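Local atomic coordinates of probable tRNA pseudouridine synthase D (Methanosarcina mazei, PDB entry 1Z2Z), a protein that probably converts uridine-13 of transfer RNAs to pseudouridine, acting as a tRNA pseudouridine synthase. Residues 52-57 and 113-118; 79-84 and 91-96; 66-71 and 108-113; 36-41 and 132-137; 164-169 and 422-427. All coordinates share one frame; numbering follows the deposited sequence.

Contact 1. Residues 52-57 and 113-118; sequences VELTKR and IELKVL
Glu53 and Thr55 face Lys116 and Glu114 as the hydrogen-bonded pairs of an antiparallel ladder, which joins strands 49-57 and 113-121 in the mixed beta sheet of the pseudouridine synthase fold. Four backbone bonds use the N-H and C=O of all four residues. The straightest runs from Glu53 N to Lys116 O, 2.7 Å with 174° at the hydrogen. Thr55 N reaches Glu114 O at 3.0 Å, and Glu114 N returns to Thr55 O at 2.8 Å. Val52, Leu54 and Lys56, in the non-hydrogen-bonded pairs, spend their backbone polar groups on strand 90-98, at Ile95, Gln93 and Thr91.

One face of the ladder is charged. The extended chain of Lys116 lies beside Glu53, and its NZ forms a salt bridge to Glu114 OE1 (3.6 Å) and a long one to Glu53 OE1 (3.8 Å). Lys116 NZ also donates to a water at 3.3 Å, and that water sits 2.8 Å from Thr55 OG1. The polar end of Lys56 lies on the opposite face, where NZ is bonded to Thr91 OG1.

That second face is otherwise apolar, with Leu64 of helix 61-72 against Leu54 and Ile113. Ile113 turns CG1 beside its own backbone N (chi1 -66°), which together with chi2 of -68° brings CD1 to Lys56 CB, while CG2 stays near Leu54 CD1. Cut back to an alanine, this side chain would probably leave a gap beside Lys56 CB and Leu54 CD1. Close by, Leu54 CD1 rests 3.9 Å from Leu115 CD2.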
# COMPACT_ATOMS: atom_id res chain seq x y z
N VAL A 52 8.46 -23.86 -9.10
CA VAL A 52 7.93 -23.53 -10.41
C VAL A 52 7.65 -22.06 -10.66
O VAL A 52 7.24 -21.33 -9.76
CB VAL A 52 6.61 -24.29 -10.62
CG1 VAL A 52 6.21 -24.24 -12.08
CG2 VAL A 52 6.75 -25.72 -10.15
N GLU A 53 7.84 -21.64 -11.90
CA GLU A 53 7.57 -20.27 -12.30
C GLU A 53 6.12 -20.28 -12.77
O GLU A 53 5.78 -20.98 -13.71
CB GLU A 53 8.47 -19.85 -13.44
CG GLU A 53 8.25 -18.43 -13.87
CD GLU A 53 8.99 -18.10 -15.14
OE1 GLU A 53 8.33 -18.03 -16.20
OE2 GLU A 53 10.23 -17.95 -15.08
N LEU A 54 5.29 -19.52 -12.08
CA LEU A 54 3.88 -19.43 -12.38
C LEU A 54 3.56 -18.21 -13.24
O LEU A 54 3.95 -17.09 -12.90
CB LEU A 54 3.10 -19.37 -11.07
CG LEU A 54 1.60 -19.05 -11.10
CD1 LEU A 54 0.88 -20.04 -12.01
CD2 LEU A 54 1.05 -19.11 -9.66
N THR A 55 2.89 -18.42 -14.36
CA THR A 55 2.51 -17.32 -15.24
C THR A 55 1.02 -17.46 -15.36
O THR A 55 0.54 -18.49 -15.81
CB THR A 55 3.14 -17.43 -16.62
OG1 THR A 55 4.56 -17.61 -16.49
CG2 THR A 55 2.87 -16.17 -17.42
N LYS A 56 0.30 -16.43 -14.95
CA LYS A 56 -1.14 -16.50 -14.99
C LYS A 56 -1.77 -15.30 -15.67
O LYS A 56 -1.24 -14.19 -15.63
CB LYS A 56 -1.68 -16.68 -13.57
CG LYS A 56 -1.48 -15.50 -12.62
CD LYS A 56 -1.89 -15.88 -11.21
CE LYS A 56 -2.46 -14.69 -10.48
NZ LYS A 56 -1.66 -13.48 -10.75
N ARG A 57 -2.91 -15.53 -16.30
CA ARG A 57 -3.60 -14.48 -17.01
C ARG A 57 -4.99 -14.34 -16.46
O ARG A 57 -5.82 -15.25 -16.57
CB ARG A 57 -3.64 -14.81 -18.50
CG ARG A 57 -4.37 -13.79 -19.33
CD ARG A 57 -4.26 -14.07 -20.83
NE ARG A 57 -4.91 -13.01 -21.62
CZ ARG A 57 -6.22 -12.74 -21.60
NH1 ARG A 57 -6.70 -11.75 -22.35
NH2 ARG A 57 -7.06 -13.46 -20.85
N ILE A 113 -2.67 -20.30 -17.96
CA ILE A 113 -1.73 -20.62 -16.90
C ILE A 113 -0.59 -21.33 -17.56
O ILE A 113 -0.79 -22.18 -18.42
CB ILE A 113 -2.35 -21.55 -15.87
CG1 ILE A 113 -3.49 -20.83 -15.16
CG2 ILE A 113 -1.28 -22.05 -14.91
CD1 ILE A 113 -3.04 -19.68 -14.28
N GLU A 114 0.61 -20.97 -17.16
CA GLU A 114 1.78 -21.58 -17.72
C GLU A 114 2.63 -21.97 -16.53
O GLU A 114 2.83 -21.16 -15.62
CB GLU A 114 2.48 -20.55 -18.60
CG GLU A 114 3.49 -21.10 -19.56
CD GLU A 114 3.56 -20.28 -20.84
OE1 GLU A 114 4.09 -19.15 -20.80
OE2 GLU A 114 3.07 -20.77 -21.88
N LEU A 115 3.11 -23.21 -16.52
CA LEU A 115 3.93 -23.73 -15.43
C LEU A 115 5.29 -24.16 -15.95
O LEU A 115 5.38 -24.95 -16.88
CB LEU A 115 3.23 -24.93 -14.79
CG LEU A 115 1.92 -24.71 -14.04
CD1 LEU A 115 1.46 -26.03 -13.45
CD2 LEU A 115 2.10 -23.68 -12.92
N LYS A 116 6.35 -23.65 -15.34
CA LYS A 116 7.71 -24.00 -15.76
C LYS A 116 8.58 -24.31 -14.55
O LYS A 116 8.71 -23.50 -13.63
CB LYS A 116 8.31 -22.84 -16.57
CG LYS A 116 7.38 -22.25 -17.64
CD LYS A 116 7.99 -21.03 -18.36
CE LYS A 116 6.98 -20.32 -19.28
NZ LYS A 116 7.51 -19.00 -19.76
N VAL A 117 9.18 -25.48 -14.53
CA VAL A 117 10.02 -25.87 -13.41
C VAL A 117 11.26 -24.97 -13.33
O VAL A 117 11.81 -24.56 -14.35
CB VAL A 117 10.44 -27.35 -13.55
CG1 VAL A 117 11.28 -27.78 -12.38
CG2 VAL A 117 9.19 -28.23 -13.64
N LEU A 118 11.66 -24.65 -12.11
CA LEU A 118 12.87 -23.86 -11.91
C LEU A 118 13.86 -24.79 -11.20
O LEU A 118 15.05 -24.75 -11.47
CB LEU A 118 12.57 -22.58 -11.08
CG LEU A 118 11.69 -21.52 -11.77
CD1 LEU A 118 11.31 -20.44 -10.78
CD2 LEU A 118 12.39 -20.92 -12.97
O HOH W 1 5.89 -16.36 -18.66

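Contact 2. Residues 79-84 and 91-96; sequences ISVAGT and TTQKIS
Ser80 and Ser96 form an antiparallel hydrogen-bonded pair, with Ser80 N to Ser96 O and Ser96 N to Ser80 O both at 3.2 Å. Their side chains adopt the same conformation: each OG lies between its backbone N and carbonyl carbon (chi1 68° in Ser80, 72° in Ser96), and the two OG atoms lie 3.5 Å apart on the same face. Both turn to one outside residue, Ser80 OG to Val125 O and Ser96 OG to Val125 N.

Apolar groups fill the other face. Ile95 offers its two branches to different partners: CG2 packs on Val81 CG1 at 3.7 Å, while CD1 touches CD1 of Ile79. Leu68 and Thr65 of helix 61-72 lie beyond Ile79.

Further along, the strands part and a side chain spans the widening distance. With chi1 at 73° and an extended chain beyond CG, Gln93 rises from strand 90-98 past Val81 CB, and its NE2 makes a weak, bent hydrogen bond to Gly83 O at 2.9 Å. The arrangement is that of a beta hairpin, strand 79-81 returning as strand 90-98, whose connecting loop carries Asp86, the predicted catalytic nucleophile of this pseudouridine synthase.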
# COMPACT_ATOMS: atom_id res chain seq x y z
N ILE A 79 1.21 -25.31 -1.35
CA ILE A 79 1.55 -24.46 -2.48
C ILE A 79 1.60 -23.01 -1.99
O ILE A 79 0.58 -22.45 -1.60
CB ILE A 79 0.53 -24.66 -3.69
CG1 ILE A 79 0.42 -23.38 -4.50
CG2 ILE A 79 -0.82 -25.16 -3.21
CD1 ILE A 79 1.33 -23.35 -5.68
N SER A 80 2.80 -22.42 -1.96
CA SER A 80 2.93 -21.04 -1.50
C SER A 80 3.62 -20.08 -2.44
O SER A 80 4.45 -20.45 -3.27
CB SER A 80 3.55 -20.93 -0.08
OG SER A 80 4.91 -21.31 0.00
N VAL A 81 3.25 -18.82 -2.28
CA VAL A 81 3.77 -17.75 -3.10
C VAL A 81 4.63 -16.80 -2.25
O VAL A 81 4.54 -16.78 -1.01
CB VAL A 81 2.59 -17.00 -3.74
CG1 VAL A 81 1.85 -17.94 -4.66
CG2 VAL A 81 1.62 -16.51 -2.67
N ALA A 82 5.48 -16.04 -2.93
CA ALA A 82 6.35 -15.07 -2.28
C ALA A 82 5.54 -13.79 -2.07
O ALA A 82 5.74 -13.07 -1.09
CB ALA A 82 7.55 -14.79 -3.16
N GLY A 83 4.61 -13.54 -2.99
CA GLY A 83 3.75 -12.36 -2.92
C GLY A 83 2.56 -12.47 -3.87
O GLY A 83 2.72 -12.89 -5.00
N THR A 84 1.38 -12.08 -3.43
CA THR A 84 0.22 -12.20 -4.30
C THR A 84 0.08 -11.17 -5.43
O THR A 84 -0.15 -9.99 -5.18
CB THR A 84 -1.06 -12.21 -3.48
OG1 THR A 84 -1.06 -13.35 -2.61
CG2 THR A 84 -2.27 -12.29 -4.39
N THR A 91 0.72 -11.90 -15.01
CA THR A 91 1.77 -11.96 -14.02
C THR A 91 2.57 -13.26 -13.94
O THR A 91 2.01 -14.35 -14.00
CB THR A 91 1.18 -11.74 -12.65
OG1 THR A 91 0.53 -12.95 -12.23
CG2 THR A 91 0.16 -10.62 -12.70
N THR A 92 3.88 -13.09 -13.75
CA THR A 92 4.85 -14.17 -13.62
C THR A 92 5.45 -14.12 -12.20
O THR A 92 5.73 -13.03 -11.69
CB THR A 92 5.98 -13.95 -14.63
OG1 THR A 92 5.42 -13.87 -15.95
CG2 THR A 92 7.00 -15.06 -14.58
N GLN A 93 5.64 -15.27 -11.55
CA GLN A 93 6.21 -15.29 -10.21
C GLN A 93 6.73 -16.68 -9.86
O GLN A 93 6.42 -17.65 -10.54
CB GLN A 93 5.17 -14.93 -9.16
CG GLN A 93 4.15 -16.02 -8.95
CD GLN A 93 2.99 -15.54 -8.11
OE1 GLN A 93 1.83 -15.61 -8.51
NE2 GLN A 93 3.31 -15.04 -6.93
N LYS A 94 7.51 -16.77 -8.78
CA LYS A 94 8.05 -18.06 -8.37
C LYS A 94 7.16 -18.65 -7.26
O LYS A 94 6.65 -17.92 -6.42
CB LYS A 94 9.49 -17.89 -7.89
CG LYS A 94 10.06 -19.08 -7.14
CD LYS A 94 11.53 -18.89 -6.79
CE LYS A 94 12.38 -18.82 -8.05
NZ LYS A 94 13.86 -18.71 -7.81
N ILE A 95 6.94 -19.95 -7.29
CA ILE A 95 6.13 -20.60 -6.27
C ILE A 95 6.77 -21.92 -5.88
O ILE A 95 7.74 -22.37 -6.51
CB ILE A 95 4.68 -20.90 -6.76
CG1 ILE A 95 4.70 -21.91 -7.91
CG2 ILE A 95 3.99 -19.61 -7.17
CD1 ILE A 95 3.31 -22.55 -8.17
N SER A 96 6.27 -22.53 -4.82
CA SER A 96 6.83 -23.81 -4.42
C SER A 96 5.68 -24.78 -4.21
O SER A 96 4.58 -24.39 -3.80
CB SER A 96 7.65 -23.68 -3.13
OG SER A 96 6.80 -23.47 -2.02

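Contact 3. Residues 66-71 and 108-113; sequences RTLSRI and IHLKDI
Leu110 points into the flank of helix 61-72 and meets Thr67, Leu68 and Ile71, which present one apolar side of the helix. From CB, which is directed at the helix but stays short of it, CG is carried to the side of the residue's own backbone N (chi1 -79°) and delivers both methyls to the helix surface. CD1 is the busier one. It lies 3.8 Å from Thr67 CG2, where the two side chains come tip to tip, 4.0 Å from Leu68 CD2 and 4.2 Å from Ile71 CD1. Of the helix segment, CD2 comes near Thr67 CG2, at 4.0 Å.

Ile108, two residues earlier, adds a second point of contact, its CD1 placed 4.2 Å from Ile71 CG2 and 4.3 Å from Leu68 CD2. No hydrogen bond crosses between the segments. Thr67 shows its methyl to Leu110 while OG1 is bonded to His63 O one helical turn back.

After Leu110 the chain reverses in a type II turn ending at Ile113, and Trp59 NE1 bonds to Lys111 O within it. The contact thus lays the loop between helix 102-105 and strand 113-121 against the Thr67, Leu68 and Ile71 side of helix 61-72, near the protein surface, at the edge of the sheet where strand 113-121 begins beside strand 49-57.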
# COMPACT_ATOMS: atom_id res chain seq x y z
N ARG A 66 -6.06 -23.21 -5.20
CA ARG A 66 -7.12 -24.12 -4.80
C ARG A 66 -7.37 -25.14 -5.93
O ARG A 66 -7.81 -26.27 -5.67
CB ARG A 66 -8.39 -23.34 -4.48
CG ARG A 66 -9.45 -24.17 -3.80
CD ARG A 66 -10.65 -24.32 -4.68
NE ARG A 66 -11.83 -23.62 -4.18
CZ ARG A 66 -12.85 -23.28 -4.95
NH1 ARG A 66 -12.82 -23.58 -6.24
NH2 ARG A 66 -13.91 -22.66 -4.45
N THR A 67 -7.07 -24.74 -7.17
CA THR A 67 -7.22 -25.62 -8.32
C THR A 67 -6.06 -26.60 -8.35
O THR A 67 -6.26 -27.80 -8.51
CB THR A 67 -7.26 -24.80 -9.65
OG1 THR A 67 -8.51 -24.13 -9.76
CG2 THR A 67 -7.09 -25.70 -10.87
N LEU A 68 -4.84 -26.11 -8.21
CA LEU A 68 -3.71 -27.03 -8.21
C LEU A 68 -3.80 -27.98 -7.03
O LEU A 68 -3.45 -29.15 -7.16
CB LEU A 68 -2.39 -26.29 -8.13
CG LEU A 68 -2.01 -25.47 -9.35
CD1 LEU A 68 -0.66 -24.85 -9.08
CD2 LEU A 68 -1.95 -26.36 -10.61
N SER A 69 -4.26 -27.49 -5.88
CA SER A 69 -4.33 -28.39 -4.74
C SER A 69 -5.32 -29.53 -4.99
O SER A 69 -5.14 -30.62 -4.47
CB SER A 69 -4.70 -27.64 -3.45
OG SER A 69 -6.09 -27.57 -3.26
N ARG A 70 -6.34 -29.30 -5.81
CA ARG A 70 -7.31 -30.34 -6.10
C ARG A 70 -6.73 -31.39 -7.07
O ARG A 70 -6.97 -32.57 -6.92
CB ARG A 70 -8.57 -29.74 -6.70
CG ARG A 70 -9.57 -29.21 -5.68
CD ARG A 70 -10.47 -28.18 -6.35
NE ARG A 70 -11.60 -27.77 -5.53
CZ ARG A 70 -12.37 -26.72 -5.80
NH1 ARG A 70 -12.11 -25.97 -6.87
NH2 ARG A 70 -13.39 -26.44 -5.00
N ILE A 71 -5.94 -30.92 -8.02
CA ILE A 71 -5.31 -31.76 -9.03
C ILE A 71 -4.19 -32.61 -8.45
O ILE A 71 -3.93 -33.74 -8.91
CB ILE A 71 -4.72 -30.87 -10.14
CG1 ILE A 71 -5.87 -30.11 -10.81
CG2 ILE A 71 -3.89 -31.69 -11.11
CD1 ILE A 71 -5.43 -29.12 -11.80
N ILE A 108 0.07 -30.80 -16.65
CA ILE A 108 -1.01 -29.92 -16.22
C ILE A 108 -1.08 -28.79 -17.23
O ILE A 108 -0.10 -28.07 -17.45
CB ILE A 108 -0.72 -29.31 -14.83
CG1 ILE A 108 -0.62 -30.42 -13.78
CG2 ILE A 108 -1.81 -28.34 -14.45
CD1 ILE A 108 -0.31 -29.91 -12.40
N HIS A 109 -2.24 -28.63 -17.84
CA HIS A 109 -2.44 -27.59 -18.84
C HIS A 109 -3.73 -26.87 -18.53
O HIS A 109 -4.80 -27.26 -18.99
CB HIS A 109 -2.53 -28.21 -20.24
CG HIS A 109 -1.32 -29.00 -20.62
ND1 HIS A 109 -0.11 -28.41 -20.95
CD2 HIS A 109 -1.10 -30.34 -20.67
CE1 HIS A 109 0.79 -29.35 -21.18
NE2 HIS A 109 0.21 -30.53 -21.01
N LEU A 110 -3.63 -25.81 -17.72
CA LEU A 110 -4.80 -25.04 -17.37
C LEU A 110 -4.92 -23.86 -18.32
O LEU A 110 -3.94 -23.46 -18.94
CB LEU A 110 -4.69 -24.56 -15.93
CG LEU A 110 -5.06 -25.68 -14.95
CD1 LEU A 110 -4.44 -25.41 -13.58
CD2 LEU A 110 -6.58 -25.79 -14.86
N LYS A 111 -6.13 -23.32 -18.47
CA LYS A 111 -6.32 -22.22 -19.38
C LYS A 111 -5.81 -20.91 -18.81
O LYS A 111 -6.22 -20.48 -17.73
CB LYS A 111 -7.80 -22.09 -19.75
CG LYS A 111 -8.06 -21.17 -20.95
CD LYS A 111 -9.54 -20.84 -21.10
CE LYS A 111 -9.79 -19.80 -22.20
NZ LYS A 111 -9.37 -18.40 -21.85
N ASP A 112 -4.91 -20.28 -19.55
CA ASP A 112 -4.31 -19.01 -19.15
C ASP A 112 -3.38 -19.18 -17.96
O ASP A 112 -3.29 -18.33 -17.08
CB ASP A 112 -5.41 -17.97 -18.85
CG ASP A 112 -6.05 -17.39 -20.12
OD1 ASP A 112 -5.46 -17.53 -21.22
OD2 ASP A 112 -7.15 -16.78 -20.03
N ILE A 113 -2.67 -20.30 -17.96
CA ILE A 113 -1.73 -20.62 -16.90
C ILE A 113 -0.59 -21.33 -17.56
O ILE A 113 -0.79 -22.18 -18.42
CB ILE A 113 -2.35 -21.55 -15.87
CG1 ILE A 113 -3.49 -20.83 -15.16
CG2 ILE A 113 -1.28 -22.05 -14.91
CD1 ILE A 113 -3.04 -19.68 -14.28

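Contact 4. Residues 36-41 and 132-137; sequences KEITNR and GNDFRI
Lys36 and Asp134 are joined by a reciprocal pair of backbone bonds, Lys36 N to Asp134 O at 2.9 Å and Asp134 N to Lys36 O at 2.8 Å, in an antiparallel ladder between strands 33-39 and 130-142. Ile38 N adds a bond to Gly132 O of 2.9 Å.

The face with Glu37 and Asn133 is tied down by polar partners. Asn133 ND2 lies against Glu37 CB, and the carboxylate and amide planes are only 14° apart. Glu37 OE2 makes a salt bridge to Lys85 NZ, OE1 takes Lys94 N, and Asn133 OD1 has a weaker bond to the same Lys85 NZ.

On the other face the exposed Lys36 chain leads away, and the side chains of Lys36 and Asp134 come nearest at their CB atoms, 4.3 Å apart. Ile38 holds CG1 anti to its carbonyl carbon (chi1 -47°) and crosses Asp134 at about a right angle, CD1 reaching beside OD2, with Met415 touching both residues. Were the carboxylate lost to an alanine here, Ile38 CD1 would probably lose its cover on that side.

On the Glu37 side, two oxygens from different strands converge on Lys85, next in the chain to the predicted nucleophile Asp86; this is consistent with the sheet anchoring the loop of the active site.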
# COMPACT_ATOMS: atom_id res chain seq x y z
N LYS A 36 6.12 -8.76 -13.54
CA LYS A 36 7.05 -9.89 -13.50
C LYS A 36 7.93 -9.79 -12.25
O LYS A 36 8.69 -8.85 -12.10
CB LYS A 36 7.96 -9.89 -14.73
CG LYS A 36 7.25 -9.93 -16.07
CD LYS A 36 8.26 -10.03 -17.20
CE LYS A 36 7.56 -10.12 -18.56
NZ LYS A 36 8.49 -10.41 -19.71
N GLU A 37 7.83 -10.79 -11.38
CA GLU A 37 8.58 -10.83 -10.13
C GLU A 37 10.10 -10.98 -10.27
O GLU A 37 10.58 -11.62 -11.20
CB GLU A 37 8.05 -11.96 -9.27
CG GLU A 37 8.64 -12.04 -7.90
CD GLU A 37 8.40 -13.38 -7.24
OE1 GLU A 37 9.15 -14.33 -7.56
OE2 GLU A 37 7.46 -13.48 -6.43
N ILE A 38 10.85 -10.38 -9.35
CA ILE A 38 12.31 -10.50 -9.37
C ILE A 38 12.66 -11.28 -8.11
O ILE A 38 12.41 -10.82 -7.01
CB ILE A 38 13.00 -9.14 -9.33
CG1 ILE A 38 12.34 -8.20 -10.35
CG2 ILE A 38 14.49 -9.30 -9.64
CD1 ILE A 38 12.84 -6.79 -10.28
N THR A 39 13.25 -12.45 -8.29
CA THR A 39 13.57 -13.31 -7.16
C THR A 39 14.82 -12.92 -6.38
O THR A 39 15.71 -12.26 -6.92
CB THR A 39 13.75 -14.77 -7.64
OG1 THR A 39 13.45 -15.67 -6.57
CG2 THR A 39 15.19 -15.01 -8.10
N ASN A 40 14.89 -13.31 -5.11
CA ASN A 40 16.09 -13.05 -4.33
C ASN A 40 16.67 -14.38 -3.88
O ASN A 40 17.70 -14.42 -3.22
CB ASN A 40 15.83 -12.15 -3.11
CG ASN A 40 14.93 -12.79 -2.07
OD1 ASN A 40 15.03 -13.98 -1.78
ND2 ASN A 40 14.06 -11.98 -1.48
N ARG A 41 16.03 -15.49 -4.24
CA ARG A 41 16.56 -16.79 -3.83
C ARG A 41 16.98 -17.69 -4.99
O ARG A 41 16.59 -17.48 -6.14
CB ARG A 41 15.53 -17.50 -2.97
CG ARG A 41 14.15 -17.44 -3.55
CD ARG A 41 13.52 -18.79 -3.49
NE ARG A 41 13.12 -19.12 -2.14
CZ ARG A 41 12.92 -20.36 -1.71
NH1 ARG A 41 12.53 -20.57 -0.46
NH2 ARG A 41 13.12 -21.39 -2.53
N GLY A 132 12.06 -7.57 -5.81
CA GLY A 132 11.04 -6.63 -6.23
C GLY A 132 10.09 -7.17 -7.29
O GLY A 132 9.94 -8.39 -7.45
N ASN A 133 9.47 -6.25 -8.02
CA ASN A 133 8.52 -6.58 -9.07
C ASN A 133 8.66 -5.62 -10.27
O ASN A 133 8.52 -4.40 -10.13
CB ASN A 133 7.08 -6.49 -8.52
CG ASN A 133 6.63 -7.76 -7.78
OD1 ASN A 133 5.85 -7.68 -6.84
ND2 ASN A 133 7.11 -8.91 -8.22
N ASP A 134 8.96 -6.17 -11.44
CA ASP A 134 9.07 -5.38 -12.67
C ASP A 134 7.66 -5.11 -13.15
O ASP A 134 6.82 -6.02 -13.16
CB ASP A 134 9.80 -6.15 -13.75
CG ASP A 134 11.27 -5.96 -13.68
OD1 ASP A 134 12.02 -6.75 -14.30
OD2 ASP A 134 11.69 -5.00 -12.99
N PHE A 135 7.40 -3.87 -13.54
CA PHE A 135 6.08 -3.49 -14.02
C PHE A 135 6.14 -3.03 -15.46
O PHE A 135 7.18 -2.58 -15.95
CB PHE A 135 5.46 -2.38 -13.17
CG PHE A 135 5.05 -2.83 -11.80
CD1 PHE A 135 5.90 -2.66 -10.70
CD2 PHE A 135 3.80 -3.41 -11.59
CE1 PHE A 135 5.52 -3.06 -9.42
CE2 PHE A 135 3.40 -3.81 -10.32
CZ PHE A 135 4.27 -3.63 -9.23
N ARG A 136 5.00 -3.15 -16.13
CA ARG A 136 4.81 -2.77 -17.52
C ARG A 136 3.33 -2.42 -17.60
O ARG A 136 2.53 -3.24 -18.04
CB ARG A 136 5.12 -3.96 -18.42
CG ARG A 136 4.74 -3.78 -19.87
CD ARG A 136 5.94 -3.35 -20.68
NE ARG A 136 5.58 -3.00 -22.05
CZ ARG A 136 6.46 -2.62 -22.98
NH1 ARG A 136 6.04 -2.30 -24.20
NH2 ARG A 136 7.75 -2.55 -22.68
N ILE A 137 2.97 -1.22 -17.16
CA ILE A 137 1.57 -0.80 -17.18
C ILE A 137 1.26 -0.00 -18.43
O ILE A 137 2.15 0.61 -19.02
CB ILE A 137 1.24 0.04 -15.93
CG1 ILE A 137 1.62 -0.75 -14.68
CG2 ILE A 137 -0.25 0.39 -15.88
CD1 ILE A 137 1.45 0.01 -13.39

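Contact 5. Residues 164-169 and 422-427; sequences GGVPNF and ATTVLR
Ala422 O is gripped by two backbone donors, Val425 N at 2.8 Å and Leu426 N at 2.9 Å, in the first turn of helix 423-430, and this turn packs through Thr424 and Val425 on Val166 of strand 165-167. Strand 165-167 belongs to a two-stranded antiparallel sheet with 389-391, and the short segments of strand and helix run almost perpendicular, at 99°.

Val166 wedges CG2 into the junction. With CG1 anti to the carbonyl carbon (chi1 -47°), CG2 is left over the helix, 3.6 Å from Thr424 CG2 and 4.3 Å from Val425 CG2, close also to Thr424 O. Thr424 turns its methyl to the strand, CG2 lying 3.3 Å from Pro167 O. No hydrogen bond joins the two segments, which meet by van der Waals packing. Val425 also meets Phe414 and Leu416 of strand 408-417, and the helix therefore touches both the small sheet and the large one.

At the other end, Phe169 packs among side chains of helix 263-287, Leu282 and Ile286 included. Arg427 is held by Glu7 through NH1 and by Leu14 O through NH2. Its guanidinium stands nearly perpendicular to the Phe169 ring, planes 89° apart, with NH2 3.6 Å from CE2.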
# COMPACT_ATOMS: atom_id res chain seq x y z
N GLY A 164 14.03 12.54 -7.34
CA GLY A 164 14.47 11.27 -6.79
C GLY A 164 13.49 10.12 -7.03
O GLY A 164 13.86 8.95 -6.95
N GLY A 165 12.24 10.47 -7.32
CA GLY A 165 11.22 9.47 -7.56
C GLY A 165 9.85 10.05 -7.28
O GLY A 165 9.58 11.20 -7.63
N VAL A 166 8.99 9.26 -6.64
CA VAL A 166 7.65 9.72 -6.31
C VAL A 166 7.47 9.69 -4.79
O VAL A 166 8.13 8.91 -4.11
CB VAL A 166 6.56 8.86 -7.05
CG1 VAL A 166 6.95 8.73 -8.52
CG2 VAL A 166 6.40 7.50 -6.42
N PRO A 167 6.62 10.56 -4.24
CA PRO A 167 6.42 10.57 -2.79
C PRO A 167 5.98 9.24 -2.24
O PRO A 167 5.26 8.50 -2.89
CB PRO A 167 5.38 11.68 -2.58
CG PRO A 167 4.65 11.72 -3.87
CD PRO A 167 5.75 11.55 -4.89
N ASN A 168 6.44 8.94 -1.03
CA ASN A 168 6.08 7.68 -0.42
C ASN A 168 4.75 7.76 0.34
O ASN A 168 4.67 7.38 1.50
CB ASN A 168 7.18 7.23 0.54
CG ASN A 168 7.08 5.75 0.84
OD1 ASN A 168 7.35 4.92 -0.04
ND2 ASN A 168 6.66 5.41 2.07
N PHE A 169 3.72 8.26 -0.34
CA PHE A 169 2.38 8.41 0.24
C PHE A 169 1.72 7.08 0.60
O PHE A 169 2.03 6.04 0.00
CB PHE A 169 1.46 9.14 -0.74
CG PHE A 169 1.67 10.64 -0.80
CD1 PHE A 169 1.40 11.43 0.31
CD2 PHE A 169 2.08 11.25 -1.98
CE1 PHE A 169 1.53 12.82 0.24
CE2 PHE A 169 2.21 12.64 -2.06
CZ PHE A 169 1.94 13.42 -0.95
N ALA A 422 2.42 -0.07 -7.06
CA ALA A 422 2.46 0.63 -8.35
C ALA A 422 1.56 1.86 -8.39
O ALA A 422 1.86 2.83 -9.10
CB ALA A 422 2.06 -0.31 -9.47
N THR A 423 0.45 1.83 -7.66
CA THR A 423 -0.45 2.97 -7.65
C THR A 423 0.29 4.21 -7.22
O THR A 423 -0.02 5.32 -7.66
CB THR A 423 -1.62 2.77 -6.69
OG1 THR A 423 -1.12 2.33 -5.43
CG2 THR A 423 -2.59 1.75 -7.26
N THR A 424 1.28 4.03 -6.36
CA THR A 424 2.06 5.15 -5.87
C THR A 424 2.86 5.81 -6.99
O THR A 424 3.21 6.98 -6.91
CB THR A 424 3.00 4.69 -4.77
OG1 THR A 424 2.23 4.24 -3.65
CG2 THR A 424 3.91 5.82 -4.35
N VAL A 425 3.15 5.05 -8.03
CA VAL A 425 3.91 5.59 -9.14
C VAL A 425 2.96 6.18 -10.17
O VAL A 425 3.22 7.24 -10.72
CB VAL A 425 4.76 4.50 -9.82
CG1 VAL A 425 5.45 5.06 -11.04
CG2 VAL A 425 5.78 3.95 -8.83
N LEU A 426 1.86 5.47 -10.40
CA LEU A 426 0.86 5.87 -11.38
C LEU A 426 0.17 7.19 -11.07
O LEU A 426 -0.07 7.99 -11.97
CB LEU A 426 -0.18 4.77 -11.52
CG LEU A 426 0.33 3.49 -12.16
CD1 LEU A 426 -0.81 2.48 -12.20
CD2 LEU A 426 0.85 3.76 -13.57
N ARG A 427 -0.15 7.41 -9.80
CA ARG A 427 -0.82 8.64 -9.40
C ARG A 427 -0.12 9.91 -9.92
O ARG A 427 -0.78 10.85 -10.36
CB ARG A 427 -0.92 8.69 -7.87
CG ARG A 427 -1.86 9.75 -7.35
CD ARG A 427 -1.89 9.77 -5.82
NE ARG A 427 -0.96 10.76 -5.28
CZ ARG A 427 -1.27 12.03 -5.06
NH1 ARG A 427 -2.48 12.49 -5.32
NH2 ARG A 427 -0.34 12.86 -4.60

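In the fold
From the N terminus, strand 33-39 opens contact 4, strand 49-57 opens contact 1 and helix 61-72 opens contact 3. Contact 2 is innermost: its hairpin opens and closes before any of these is complete. Contact 3 then closes at 108-113, contact 1 at 113-118, sharing Ile113 with it, and contact 4 at 132-137. The four are nested without crossing. Contacts 1, 2 and 4 lie in one mixed sheet, where strand 90-98 sits between 49-57 and 33-39; contact 3 ties the loop before strand 113-121 to helix 61-72, which packs on that sheet. Contact 5 follows in series, its long loop returning the C-terminal helix, which touches contact 4 through Ala422 and Leu426 on Phe135 and Ile137.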